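Local coordinates for uncharacterized protein (Anabaena variabilis, PDB 3OT2) that is of unknown function but is probably a nuclease of the PD-(D/E)XK type, related to restriction endonucleases, at residues Ala105-Gln119 with Cys129-Pro142. Sequence-based numbering, arbitrary orientation.
Sequences APDWTIEILSPDQSQ and CLKHGTQMGWLIDP. With EDO (1,2-ethanediol), chain K.
Trp108 drives the NE1-CZ2 edge of its indole into the face of Trp138, a T-shaped pair with planes at 84° and Trp108 CZ2 3.5 Å from Trp138 CZ2. The Trp108 ring reaches across because its CG stands anti to the backbone N (chi1 179°); Ile110 CD1 lies over one of its faces, while Ile110 CG1 runs alongside Trp138 CB. Farther along, Ile140 CD1 meets Ile110 CG2 at 3.6 Å, and Ile112 CG2 packs at about a right angle on Pro142. With an alanine at Trp138, the Trp108 edge is likely to lose the face it abuts, and the Pro167 carbonyl its indole donor. These residues illustrate the beta-alpha-beta crossover: strands 108-112 and 136-141 pair in parallel at the centre of the mixed sheet, linked by helix 119-131, with helix 40-57 packed on the tryptophan and isoleucine face. Leu139 faces the other way, and its CD1 is met at 3.7 Å by CD2 of Leu113, just beyond the end of strand 108-112. Where the strands begin, Thr134 OG1 donates to Pro106 O (2.7 Å), and Asp107 O accepts from both Gln135 N and Met136 N. Gln135 NE2 reaches Asp107 OD1 at 2.9 Å from the anti side and tilted out of the carboxylate plane, amide and carboxylate planes 85° apart, while Arg89 forms a salt bridge with OD2.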
loop_
_atom_site.group_PDB
_atom_site.type_symbol
_atom_site.label_atom_id
_atom_site.label_comp_id
_atom_site.label_asym_id
_atom_site.label_seq_id
_atom_site.Cartn_x
_atom_site.Cartn_y
_atom_site.Cartn_z
ATOM N N ALA A 105 -14.903 10.824 -10.094
ATOM C CA ALA A 105 -13.751 10.630 -9.231
ATOM C C ALA A 105 -13.134 11.991 -8.853
ATOM O O ALA A 105 -13.115 12.884 -9.707
ATOM C CB ALA A 105 -12.723 9.745 -9.923
ATOM N N PRO A 106 -12.597 12.174 -7.617
ATOM C CA PRO A 106 -11.935 13.462 -7.295
ATOM C C PRO A 106 -10.686 13.676 -8.141
ATOM O O PRO A 106 -10.120 12.711 -8.638
ATOM C CB PRO A 106 -11.549 13.325 -5.809
ATOM C CG PRO A 106 -12.222 12.079 -5.316
ATOM C CD PRO A 106 -12.485 11.208 -6.507
ATOM N N ASP A 107 -10.217 14.916 -8.278
ATOM C CA ASP A 107 -8.943 15.148 -8.965
ATOM C C ASP A 107 -7.804 14.725 -8.049
ATOM O O ASP A 107 -6.758 14.268 -8.498
ATOM C CB ASP A 107 -8.816 16.635 -9.343
ATOM C CG ASP A 107 -9.694 16.946 -10.517
ATOM O OD1 ASP A 107 -9.287 16.620 -11.656
ATOM O OD2 ASP A 107 -10.852 17.388 -10.291
ATOM N N TRP A 108 -8.029 14.849 -6.749
ATOM C CA TRP A 108 -7.052 14.522 -5.727
ATOM C C TRP A 108 -7.784 13.923 -4.522
ATOM O O TRP A 108 -8.680 14.565 -3.960
ATOM C CB TRP A 108 -6.259 15.798 -5.367
ATOM C CG TRP A 108 -5.199 15.687 -4.300
ATOM C CD1 TRP A 108 -4.570 14.554 -3.851
ATOM C CD2 TRP A 108 -4.561 16.793 -3.644
ATOM N NE1 TRP A 108 -3.628 14.889 -2.898
ATOM C CE2 TRP A 108 -3.587 16.262 -2.775
ATOM C CE3 TRP A 108 -4.741 18.200 -3.692
ATOM C CZ2 TRP A 108 -2.794 17.085 -1.955
ATOM C CZ3 TRP A 108 -3.940 19.010 -2.889
ATOM C CH2 TRP A 108 -3.000 18.455 -2.021
ATOM N N THR A 109 -7.449 12.665 -4.177
ATOM C CA THR A 109 -8.075 11.992 -3.041
ATOM C C THR A 109 -7.064 11.896 -1.903
ATOM O O THR A 109 -5.908 11.562 -2.133
ATOM C CB THR A 109 -8.696 10.618 -3.418
ATOM O OG1 THR A 109 -9.339 10.079 -2.264
ATOM C CG2 THR A 109 -7.664 9.577 -3.889
ATOM N N ILE A 110 -7.497 12.201 -0.681
ATOM C CA ILE A 110 -6.626 12.102 0.492
ATOM C C ILE A 110 -7.304 11.217 1.522
ATOM O O ILE A 110 -8.437 11.479 1.914
ATOM C CB ILE A 110 -6.242 13.483 1.078
ATOM C CG1 ILE A 110 -5.517 14.355 0.020
ATOM C CG2 ILE A 110 -5.401 13.322 2.350
ATOM C CD1 ILE A 110 -5.601 15.783 0.270
ATOM N N GLU A 111 -6.604 10.146 1.928
ATOM C CA GLU A 111 -7.064 9.201 2.928
ATOM C C GLU A 111 -6.118 9.240 4.091
ATOM O O GLU A 111 -4.903 9.245 3.902
ATOM C CB GLU A 111 -7.160 7.778 2.354
ATOM C CG GLU A 111 -8.130 7.659 1.183
ATOM C CD GLU A 111 -9.612 7.616 1.534
ATOM O OE1 GLU A 111 -9.995 7.970 2.675
ATOM O OE2 GLU A 111 -10.400 7.247 0.643
ATOM N N ILE A 112 -6.664 9.291 5.286
ATOM C CA ILE A 112 -5.840 9.331 6.491
ATOM C C ILE A 112 -6.168 8.109 7.319
ATOM O O ILE A 112 -7.330 7.903 7.672
ATOM C CB ILE A 112 -6.054 10.656 7.281
ATOM C CG1 ILE A 112 -5.793 11.887 6.386
ATOM C CG2 ILE A 112 -5.172 10.710 8.533
ATOM C CD1 ILE A 112 -6.796 13.029 6.651
ATOM N N LEU A 113 -5.144 7.298 7.626
ATOM C CA LEU A 113 -5.339 6.113 8.462
ATOM C C LEU A 113 -5.679 6.474 9.891
ATOM O O LEU A 113 -5.268 7.514 10.407
ATOM C CB LEU A 113 -4.093 5.212 8.459
ATOM C CG LEU A 113 -3.669 4.617 7.111
ATOM C CD1 LEU A 113 -2.427 3.783 7.301
ATOM C CD2 LEU A 113 -4.811 3.788 6.485
ATOM N N SER A 114 -6.458 5.599 10.515
ATOM C CA SER A 114 -6.846 5.675 11.924
ATOM C C SER A 114 -6.803 4.228 12.433
ATOM O O SER A 114 -6.778 3.321 11.595
ATOM C CB SER A 114 -8.193 6.375 12.110
ATOM O OG SER A 114 -9.242 5.800 11.361
ATOM N N PRO A 115 -6.656 3.963 13.754
ATOM C CA PRO A 115 -6.496 2.566 14.216
ATOM C C PRO A 115 -7.469 1.513 13.648
ATOM O O PRO A 115 -7.033 0.386 13.400
ATOM C CB PRO A 115 -6.694 2.680 15.727
ATOM C CG PRO A 115 -6.247 4.058 16.063
ATOM C CD PRO A 115 -6.583 4.916 14.884
ATOM N N ASP A 116 -8.765 1.842 13.457
ATOM C CA ASP A 116 -9.730 0.836 13.010
ATOM C C ASP A 116 -9.898 0.768 11.480
ATOM O O ASP A 116 -10.666 -0.054 10.988
ATOM C CB ASP A 116 -11.081 1.108 13.689
ATOM C CG ASP A 116 -11.029 0.944 15.205
ATOM O OD1 ASP A 116 -10.318 0.023 15.685
ATOM O OD2 ASP A 116 -11.693 1.743 15.910
ATOM N N GLN A 117 -9.161 1.600 10.732
ATOM C CA GLN A 117 -9.238 1.650 9.283
ATOM C C GLN A 117 -8.517 0.457 8.652
ATOM O O GLN A 117 -7.498 -0.001 9.168
ATOM C CB GLN A 117 -8.641 2.993 8.771
ATOM C CG GLN A 117 -8.802 3.298 7.263
ATOM C CD GLN A 117 -10.233 3.244 6.744
ATOM O OE1 GLN A 117 -10.892 2.213 6.796
ATOM N NE2 GLN A 117 -10.703 4.303 6.092
ATOM N N SER A 118 -9.054 -0.058 7.540
ATOM C CA SER A 118 -8.389 -1.117 6.778
ATOM C C SER A 118 -7.496 -0.435 5.747
ATOM O O SER A 118 -8.009 0.196 4.826
ATOM C CB SER A 118 -9.401 -2.045 6.107
ATOM O OG SER A 118 -8.755 -2.836 5.116
ATOM N N GLN A 119 -6.162 -0.519 5.921
ATOM C CA GLN A 119 -5.196 0.050 4.981
ATOM C C GLN A 119 -5.332 -0.624 3.592
ATOM O O GLN A 119 -5.157 0.038 2.574
ATOM C CB GLN A 119 -3.776 -0.098 5.529
ATOM C CG GLN A 119 -2.722 0.609 4.666
ATOM C CD GLN A 119 -1.412 0.819 5.378
ATOM O OE1 GLN A 119 -1.305 0.632 6.586
ATOM N NE2 GLN A 119 -0.406 1.260 4.650
ATOM N N CYS A 129 -9.877 5.090 -7.678
ATOM C CA CYS A 129 -9.938 6.512 -8.075
ATOM C C CYS A 129 -9.065 6.774 -9.303
ATOM O O CYS A 129 -9.528 7.392 -10.271
ATOM C CB CYS A 129 -9.524 7.415 -6.918
ATOM S SG CYS A 129 -10.749 7.525 -5.608
ATOM N N LEU A 130 -7.803 6.305 -9.263
ATOM C CA LEU A 130 -6.837 6.477 -10.351
ATOM C C LEU A 130 -7.327 5.831 -11.643
ATOM O O LEU A 130 -7.075 6.367 -12.722
ATOM C CB LEU A 130 -5.461 5.905 -9.979
ATOM C CG LEU A 130 -4.720 6.563 -8.811
ATOM C CD1 LEU A 130 -3.504 5.740 -8.434
ATOM C CD2 LEU A 130 -4.306 7.999 -9.131
ATOM N N LYS A 131 -8.059 4.708 -11.528
ATOM C CA LYS A 131 -8.625 3.980 -12.672
ATOM C C LYS A 131 -9.732 4.818 -13.355
ATOM O O LYS A 131 -10.041 4.602 -14.530
ATOM C CB LYS A 131 -9.176 2.616 -12.186
ATOM C CG LYS A 131 -9.764 1.716 -13.278
ATOM C CD LYS A 131 -10.359 0.437 -12.710
ATOM C CE LYS A 131 -10.865 -0.445 -13.830
ATOM N NZ LYS A 131 -11.336 -1.758 -13.322
ATOM N N HIS A 132 -10.337 5.776 -12.612
ATOM C CA HIS A 132 -11.444 6.562 -13.152
ATOM C C HIS A 132 -11.135 8.055 -13.289
ATOM O O HIS A 132 -12.056 8.865 -13.340
ATOM C CB HIS A 132 -12.707 6.294 -12.320
ATOM C CG HIS A 132 -13.172 4.882 -12.510
ATOM N ND1 HIS A 132 -13.926 4.510 -13.622
ATOM C CD2 HIS A 132 -12.882 3.769 -11.795
ATOM C CE1 HIS A 132 -14.108 3.203 -13.517
ATOM N NE2 HIS A 132 -13.498 2.708 -12.439
ATOM N N GLY A 133 -9.850 8.389 -13.416
ATOM C CA GLY A 133 -9.414 9.752 -13.701
ATOM C C GLY A 133 -8.758 10.587 -12.626
ATOM O O GLY A 133 -8.368 11.719 -12.903
ATOM N N THR A 134 -8.653 10.084 -11.385
ATOM C CA THR A 134 -8.024 10.871 -10.317
ATOM C C THR A 134 -6.561 11.142 -10.696
ATOM O O THR A 134 -5.874 10.256 -11.203
ATOM C CB THR A 134 -8.190 10.164 -8.979
ATOM O OG1 THR A 134 -9.592 10.094 -8.694
ATOM C CG2 THR A 134 -7.472 10.868 -7.826
ATOM N N GLN A 135 -6.105 12.389 -10.487
ATOM C CA GLN A 135 -4.736 12.775 -10.810
ATOM C C GLN A 135 -3.783 12.279 -9.754
ATOM O O GLN A 135 -2.663 11.914 -10.080
ATOM C CB GLN A 135 -4.584 14.308 -10.933
ATOM C CG GLN A 135 -5.593 14.999 -11.857
ATOM C CD GLN A 135 -5.373 16.499 -11.908
ATOM O OE1 GLN A 135 -4.243 17.008 -11.767
ATOM N NE2 GLN A 135 -6.453 17.250 -12.166
HETATM N N MSE A 136 -4.180 12.338 -8.481
HETATM C CA MSE A 136 -3.282 11.942 -7.396
HETATM C C MSE A 136 -4.041 11.415 -6.199
HETATM O O MSE A 136 -5.114 11.911 -5.857
HETATM C CB MSE A 136 -2.405 13.148 -6.948
HETATM C CG MSE A 136 -1.384 12.769 -5.847
HETATM SE SE MSE A 136 -0.237 14.252 -5.356
HETATM C CE MSE A 136 0.962 14.247 -6.892
ATOM N N GLY A 137 -3.430 10.442 -5.540
ATOM C CA GLY A 137 -3.906 9.917 -4.274
ATOM C C GLY A 137 -2.842 10.107 -3.216
ATOM O O GLY A 137 -1.649 9.971 -3.499
ATOM N N TRP A 138 -3.262 10.487 -2.005
ATOM C CA TRP A 138 -2.416 10.553 -0.822
ATOM C C TRP A 138 -2.917 9.573 0.209
ATOM O O TRP A 138 -4.104 9.602 0.547
ATOM C CB TRP A 138 -2.443 11.956 -0.162
ATOM C CG TRP A 138 -1.476 12.995 -0.665
ATOM C CD1 TRP A 138 -0.742 12.977 -1.814
ATOM C CD2 TRP A 138 -1.231 14.259 -0.048
ATOM N NE1 TRP A 138 0.008 14.126 -1.912
ATOM C CE2 TRP A 138 -0.266 14.928 -0.830
ATOM C CE3 TRP A 138 -1.692 14.866 1.139
ATOM C CZ2 TRP A 138 0.250 16.183 -0.469
ATOM C CZ3 TRP A 138 -1.179 16.103 1.500
ATOM C CH2 TRP A 138 -0.222 16.752 0.698
ATOM N N LEU A 139 -2.029 8.731 0.728
ATOM C CA LEU A 139 -2.354 7.852 1.844
ATOM C C LEU A 139 -1.468 8.311 2.990
ATOM O O LEU A 139 -0.249 8.121 2.949
ATOM C CB LEU A 139 -2.194 6.344 1.530
ATOM C CG LEU A 139 -2.392 5.390 2.732
ATOM C CD1 LEU A 139 -3.689 5.659 3.462
ATOM C CD2 LEU A 139 -2.333 3.954 2.295
ATOM N N ILE A 140 -2.069 8.999 3.956
ATOM C CA ILE A 140 -1.370 9.552 5.123
ATOM C C ILE A 140 -1.443 8.542 6.262
ATOM O O ILE A 140 -2.529 8.080 6.614
ATOM C CB ILE A 140 -1.957 10.937 5.561
ATOM C CG1 ILE A 140 -1.835 11.983 4.433
ATOM C CG2 ILE A 140 -1.300 11.425 6.902
ATOM C CD1 ILE A 140 -2.623 13.285 4.663
ATOM N N ASP A 141 -0.286 8.195 6.822
ATOM C CA ASP A 141 -0.190 7.275 7.953
ATOM C C ASP A 141 0.333 8.067 9.162
ATOM O O ASP A 141 1.549 8.227 9.289
ATOM C CB ASP A 141 0.723 6.079 7.619
ATOM C CG ASP A 141 0.844 5.067 8.750
ATOM O OD1 ASP A 141 0.542 5.423 9.912
ATOM O OD2 ASP A 141 1.174 3.915 8.469
ATOM N N PRO A 142 -0.552 8.586 10.040
ATOM C CA PRO A 142 -0.074 9.415 11.175
ATOM C C PRO A 142 0.922 8.691 12.068
ATOM O O PRO A 142 1.963 9.272 12.373
ATOM C CB PRO A 142 -1.358 9.768 11.935
ATOM C CG PRO A 142 -2.412 9.751 10.853
ATOM C CD PRO A 142 -2.025 8.556 9.995
HETATM C C1 EDO K . 0.035 0.547 0.902
HETATM O O1 EDO K . -0.891 0.967 1.898
HETATM C C2 EDO K . -0.372 -0.834 0.377
HETATM O O2 EDO K . -0.219 -1.820 1.400
HETATM O O HOH W 1 -14.662 10.072 -12.946
#